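Local coordinates for protein microbial collagenase (Bacillus anthracis, PDB 5SV5) that is probably a secreted metalloprotease that degrades collagen, represented here by its non-catalytic, pre-peptidase C-terminal beta-sandwich domain, at residues I39-L44 / Y86-Y91; M51-H56 / A77-K82. All coordinates share one frame; numbering follows the deposited sequence.

Contact 1. Residues I39-L44 / Y86-Y91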
# COMPACT_ATOMS: atom_id res chain seq x y z
N ILE A 39 -2.31 -9.05 -9.75
CA ILE A 39 -1.09 -8.70 -9.08
C ILE A 39 -1.26 -9.15 -7.63
O ILE A 39 -2.34 -9.59 -7.21
CB ILE A 39 -0.77 -7.20 -9.21
CG1 ILE A 39 -1.93 -6.35 -8.67
CG2 ILE A 39 -0.52 -6.86 -10.68
CD1 ILE A 39 -1.62 -4.86 -8.64
N ASP A 40 -0.15 -9.10 -6.92
CA ASP A 40 -0.06 -9.49 -5.54
C ASP A 40 0.56 -8.32 -4.77
O ASP A 40 1.66 -7.89 -5.11
CB ASP A 40 0.83 -10.73 -5.41
CG ASP A 40 0.73 -11.34 -4.06
OD1 ASP A 40 1.35 -10.82 -3.13
OD2 ASP A 40 0.00 -12.33 -3.92
N ILE A 41 -0.16 -7.78 -3.79
CA ILE A 41 0.35 -6.72 -2.92
C ILE A 41 0.43 -7.29 -1.51
O ILE A 41 -0.58 -7.74 -0.97
CB ILE A 41 -0.53 -5.45 -2.96
CG1 ILE A 41 -0.58 -4.89 -4.38
CG2 ILE A 41 -0.02 -4.41 -1.97
CD1 ILE A 41 -1.48 -3.69 -4.56
N SER A 42 1.63 -7.26 -0.93
CA SER A 42 1.85 -7.81 0.39
C SER A 42 2.70 -6.85 1.21
O SER A 42 3.76 -6.42 0.75
CB SER A 42 2.58 -9.15 0.25
OG SER A 42 2.90 -9.73 1.48
N VAL A 43 2.24 -6.54 2.41
CA VAL A 43 2.99 -5.73 3.36
C VAL A 43 3.26 -6.57 4.60
O VAL A 43 2.34 -7.13 5.19
CB VAL A 43 2.22 -4.45 3.74
CG1 VAL A 43 2.92 -3.71 4.88
CG2 VAL A 43 2.08 -3.55 2.52
N LEU A 44 4.54 -6.68 4.96
CA LEU A 44 4.94 -7.39 6.18
C LEU A 44 5.00 -6.36 7.30
O LEU A 44 5.78 -5.41 7.27
CB LEU A 44 6.30 -8.07 5.98
CG LEU A 44 6.33 -9.05 4.80
CD1 LEU A 44 7.71 -9.67 4.64
CD2 LEU A 44 5.23 -10.08 4.82
N TYR A 86 -2.35 3.71 -10.35
CA TYR A 86 -2.84 3.36 -9.03
C TYR A 86 -2.12 4.15 -7.94
O TYR A 86 -0.94 4.49 -8.08
CB TYR A 86 -2.60 1.86 -8.76
CG TYR A 86 -3.53 0.97 -9.53
CD1 TYR A 86 -3.27 0.63 -10.85
CD2 TYR A 86 -4.69 0.48 -8.94
CE1 TYR A 86 -4.15 -0.17 -11.57
CE2 TYR A 86 -5.56 -0.34 -9.64
CZ TYR A 86 -5.28 -0.66 -10.96
OH TYR A 86 -6.17 -1.47 -11.65
N TYR A 87 -2.85 4.39 -6.85
CA TYR A 87 -2.31 4.98 -5.64
C TYR A 87 -2.53 3.96 -4.52
O TYR A 87 -3.64 3.48 -4.30
CB TYR A 87 -2.99 6.30 -5.30
CG TYR A 87 -2.72 7.36 -6.34
CD1 TYR A 87 -1.48 7.98 -6.42
CD2 TYR A 87 -3.70 7.74 -7.24
CE1 TYR A 87 -1.23 8.94 -7.38
CE2 TYR A 87 -3.47 8.71 -8.19
CZ TYR A 87 -2.23 9.31 -8.26
OH TYR A 87 -1.97 10.28 -9.20
N LEU A 88 -1.43 3.62 -3.85
CA LEU A 88 -1.39 2.66 -2.75
C LEU A 88 -1.05 3.42 -1.47
O LEU A 88 -0.01 4.10 -1.39
CB LEU A 88 -0.33 1.60 -3.04
CG LEU A 88 -0.02 0.62 -1.92
CD1 LEU A 88 -1.23 -0.23 -1.56
CD2 LEU A 88 1.15 -0.26 -2.30
N TYR A 89 -1.91 3.29 -0.46
CA TYR A 89 -1.74 3.97 0.83
C TYR A 89 -1.44 2.92 1.88
O TYR A 89 -2.27 2.04 2.13
CB TYR A 89 -3.03 4.73 1.21
CG TYR A 89 -3.39 5.78 0.19
CD1 TYR A 89 -4.11 5.46 -0.97
CD2 TYR A 89 -3.01 7.10 0.36
CE1 TYR A 89 -4.39 6.41 -1.93
CE2 TYR A 89 -3.30 8.06 -0.60
CZ TYR A 89 -3.99 7.70 -1.74
OH TYR A 89 -4.28 8.63 -2.70
N VAL A 90 -0.25 2.98 2.47
CA VAL A 90 0.17 2.11 3.57
C VAL A 90 0.14 2.97 4.82
O VAL A 90 0.84 3.99 4.88
CB VAL A 90 1.58 1.53 3.31
CG1 VAL A 90 2.00 0.64 4.47
CG2 VAL A 90 1.63 0.79 1.97
N TYR A 91 -0.68 2.61 5.81
CA TYR A 91 -0.92 3.54 6.90
C TYR A 91 -1.21 2.83 8.20
O TYR A 91 -1.63 1.67 8.23
CB TYR A 91 -2.06 4.52 6.53
CG TYR A 91 -3.44 3.89 6.44
CD1 TYR A 91 -3.88 3.27 5.28
CD2 TYR A 91 -4.29 3.92 7.53
CE1 TYR A 91 -5.15 2.71 5.20
CE2 TYR A 91 -5.56 3.36 7.47
CZ TYR A 91 -5.98 2.76 6.30
OH TYR A 91 -7.24 2.20 6.20
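Strand segments 39-44 and 86-91 lie face to face and run in the same general direction, separated by a side-chain layer: the CA atoms of Ile-41 and Leu-88 are 9.5 Å apart, and those of Val-43 and Val-90 draw in to 8.3 Å. Residues alternate, so Ile-41 and Val-43 point toward Leu-88 and Val-90, and only methyl groups touch. CG2 of Ile-41 comes within 4.3 Å of CD2 of Leu-88. The leucine reaches across with a stretched chain, its CG lying opposite the backbone N (chi1 172°) and CD2 carrying the extension on. Opposed strands joined through apolar side chains in this way are the hallmark of a beta sandwich, here the pre-peptidase C-terminal domain, whose two layers meet here, close to the centre of the chain. One step further along, the two valines present like branches to each other: CG1 of each valine lies anti to its own backbone N, and CG2 of Val-43 lies 4.4 Å from CG2 of Val-90. These are loose van der Waals contacts, and neighbours complete the core. Trp-53 and Leu-102 each touch both Val-43 and Leu-88, while Tyr-100 packs on both valines.

Contact 2. Residues M51-H56 / A77-K82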
# COMPACT_ATOMS: atom_id res chain seq x y z
N MSE A 51 -1.82 -1.43 11.51
CA MSE A 51 -1.59 -0.85 10.17
C MSE A 51 -2.27 -1.70 9.12
O MSE A 51 -2.62 -2.87 9.34
CB MSE A 51 -0.09 -0.67 9.89
CG MSE A 51 0.61 -2.02 9.77
SE MSE A 51 2.49 -1.82 9.18
CE MSE A 51 2.07 -1.10 7.40
N THR A 52 -2.47 -1.09 7.96
CA THR A 52 -3.09 -1.76 6.84
C THR A 52 -2.71 -1.04 5.55
O THR A 52 -1.86 -0.15 5.56
CB THR A 52 -4.61 -1.88 7.03
OG1 THR A 52 -5.15 -2.79 6.08
CG2 THR A 52 -5.31 -0.54 6.94
N TRP A 53 -3.32 -1.44 4.43
CA TRP A 53 -3.16 -0.68 3.21
C TRP A 53 -4.47 -0.72 2.41
O TRP A 53 -5.27 -1.66 2.55
CB TRP A 53 -1.98 -1.18 2.35
CG TRP A 53 -2.06 -2.59 1.83
CD1 TRP A 53 -1.45 -3.68 2.36
CD2 TRP A 53 -2.79 -3.05 0.68
NE1 TRP A 53 -1.74 -4.81 1.62
CE2 TRP A 53 -2.57 -4.45 0.58
CE3 TRP A 53 -3.60 -2.43 -0.27
CZ2 TRP A 53 -3.15 -5.23 -0.43
CZ3 TRP A 53 -4.19 -3.21 -1.26
CH2 TRP A 53 -3.96 -4.59 -1.34
N VAL A 54 -4.67 0.32 1.60
CA VAL A 54 -5.78 0.38 0.66
C VAL A 54 -5.23 0.88 -0.69
O VAL A 54 -4.24 1.61 -0.74
CB VAL A 54 -6.94 1.27 1.14
CG1 VAL A 54 -7.56 0.73 2.41
CG2 VAL A 54 -6.56 2.73 1.29
N LEU A 55 -5.90 0.49 -1.76
CA LEU A 55 -5.48 0.80 -3.12
C LEU A 55 -6.61 1.44 -3.90
O LEU A 55 -7.74 0.92 -3.87
CB LEU A 55 -5.06 -0.49 -3.83
CG LEU A 55 -4.53 -0.36 -5.25
CD1 LEU A 55 -3.12 0.20 -5.26
CD2 LEU A 55 -4.57 -1.71 -5.96
N HIS A 56 -6.32 2.52 -4.62
CA HIS A 56 -7.27 3.14 -5.53
C HIS A 56 -6.71 3.20 -6.94
O HIS A 56 -5.57 3.61 -7.15
CB HIS A 56 -7.61 4.58 -5.11
CG HIS A 56 -8.37 4.68 -3.83
ND1 HIS A 56 -9.73 4.51 -3.77
CD2 HIS A 56 -7.96 4.90 -2.56
CE1 HIS A 56 -10.12 4.63 -2.52
NE2 HIS A 56 -9.07 4.85 -1.76
N ALA A 77 -3.26 -9.02 -0.56
CA ALA A 77 -4.35 -9.20 -1.52
C ALA A 77 -3.75 -9.70 -2.83
O ALA A 77 -2.61 -9.36 -3.17
CB ALA A 77 -5.10 -7.91 -1.78
N ASN A 78 -4.57 -10.34 -3.65
CA ASN A 78 -4.17 -10.76 -5.01
C ASN A 78 -5.44 -10.66 -5.85
O ASN A 78 -6.45 -11.32 -5.56
CB ASN A 78 -3.58 -12.16 -4.96
CG ASN A 78 -3.11 -12.66 -6.31
OD1 ASN A 78 -3.83 -12.59 -7.30
ND2 ASN A 78 -1.90 -13.21 -6.33
N PHE A 79 -5.40 -9.82 -6.89
CA PHE A 79 -6.62 -9.43 -7.56
C PHE A 79 -6.26 -8.98 -8.94
O PHE A 79 -5.15 -8.55 -9.21
CB PHE A 79 -7.22 -8.25 -6.78
CG PHE A 79 -6.24 -7.13 -6.60
CD1 PHE A 79 -5.27 -7.19 -5.61
CD2 PHE A 79 -6.22 -6.07 -7.49
CE1 PHE A 79 -4.32 -6.20 -5.48
CE2 PHE A 79 -5.27 -5.06 -7.36
CZ PHE A 79 -4.33 -5.13 -6.35
N ASN A 80 -7.23 -9.06 -9.83
CA ASN A 80 -7.03 -8.65 -11.21
C ASN A 80 -7.14 -7.14 -11.30
O ASN A 80 -8.16 -6.55 -10.97
CB ASN A 80 -8.06 -9.32 -12.11
CG ASN A 80 -7.67 -9.24 -13.57
OD1 ASN A 80 -8.20 -8.42 -14.30
ND2 ASN A 80 -6.69 -10.04 -13.99
N ALA A 81 -6.04 -6.51 -11.70
CA ALA A 81 -5.93 -5.06 -11.83
C ALA A 81 -6.10 -4.62 -13.26
O ALA A 81 -5.36 -5.06 -14.15
CB ALA A 81 -4.57 -4.60 -11.33
N LYS A 82 -7.09 -3.77 -13.50
CA LYS A 82 -7.30 -3.20 -14.82
C LYS A 82 -6.19 -2.18 -15.12
O LYS A 82 -5.52 -1.68 -14.21
CB LYS A 82 -8.68 -2.58 -14.94
CG LYS A 82 -8.87 -1.31 -14.14
CD LYS A 82 -10.30 -0.83 -14.28
CE LYS A 82 -10.55 0.42 -13.46
NZ LYS A 82 -11.96 0.89 -13.61
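Segment 51-56 and strand 77-81 point almost the same way, 9° apart, with their axes 10.8 Å from each other at closest approach. Trp-53 spans much of that gap. Its CG sits between the backbone N and the carbonyl carbon (chi1 63°), and the six-membered ring of the indole meets Ala-77 with its outer edge. CB of Ala-77 lies near the indole plane, 3.5 Å from CH2 and 3.6 Å from CZ2 of Trp-53, so the small methyl abuts the ring rim and does not cover a face. The backbone N of Ala-77 lies in that plane as well, beside the same edge. NE1 of Trp-53 is hydrogen-bonded to the carbonyl O of Ile-75, which should fix the rotation of the indole and satisfy its polar atom within the core. The two strands belong to opposing layers of the beta sandwich, and the contact lies on the side where strand 66-71, which neighbours both in the sheet, joins the layers; Ala-66 of that strand touches both Trp-53 and Phe-79. Leu-55 makes the second bridge. Its CG is anti to the backbone N (chi1 -178°), and the extended side chain brings CD2 to 3.5 Å from CZ and 3.7 Å from CE2 of Phe-79, the two side chains meeting at a slant. Phe-79 is modelled in two conformers, and these distances hold for the one described. In this conformer its CE1 also lies a looser 4.5 Å from CH2 of Trp-53, while Ile-39 packs against the phenyl ring from strand 37-45.

In the fold
The centres of contacts 1 and 2 are 6 Å apart, and both bridge the same two layers of the sandwich. Strands 84-92 and 51-57 are antiparallel neighbours in one layer, probably hydrogen-bonded from Tyr-87 N to His-56 O (2.8 Å) and from Tyr-89 N to Val-54 O (2.9 Å); strands 37-45 and 74-81 are antiparallel neighbours in the other. Along the chain the four strands come as 37-45, 51-57, 74-81 and 84-92, so contact 2 nests inside the loop that contact 1 closes. The chain crosses between layers, and the two contacts form adjoining parts of one hydrophobic core within the pre-peptidase C-terminal domain.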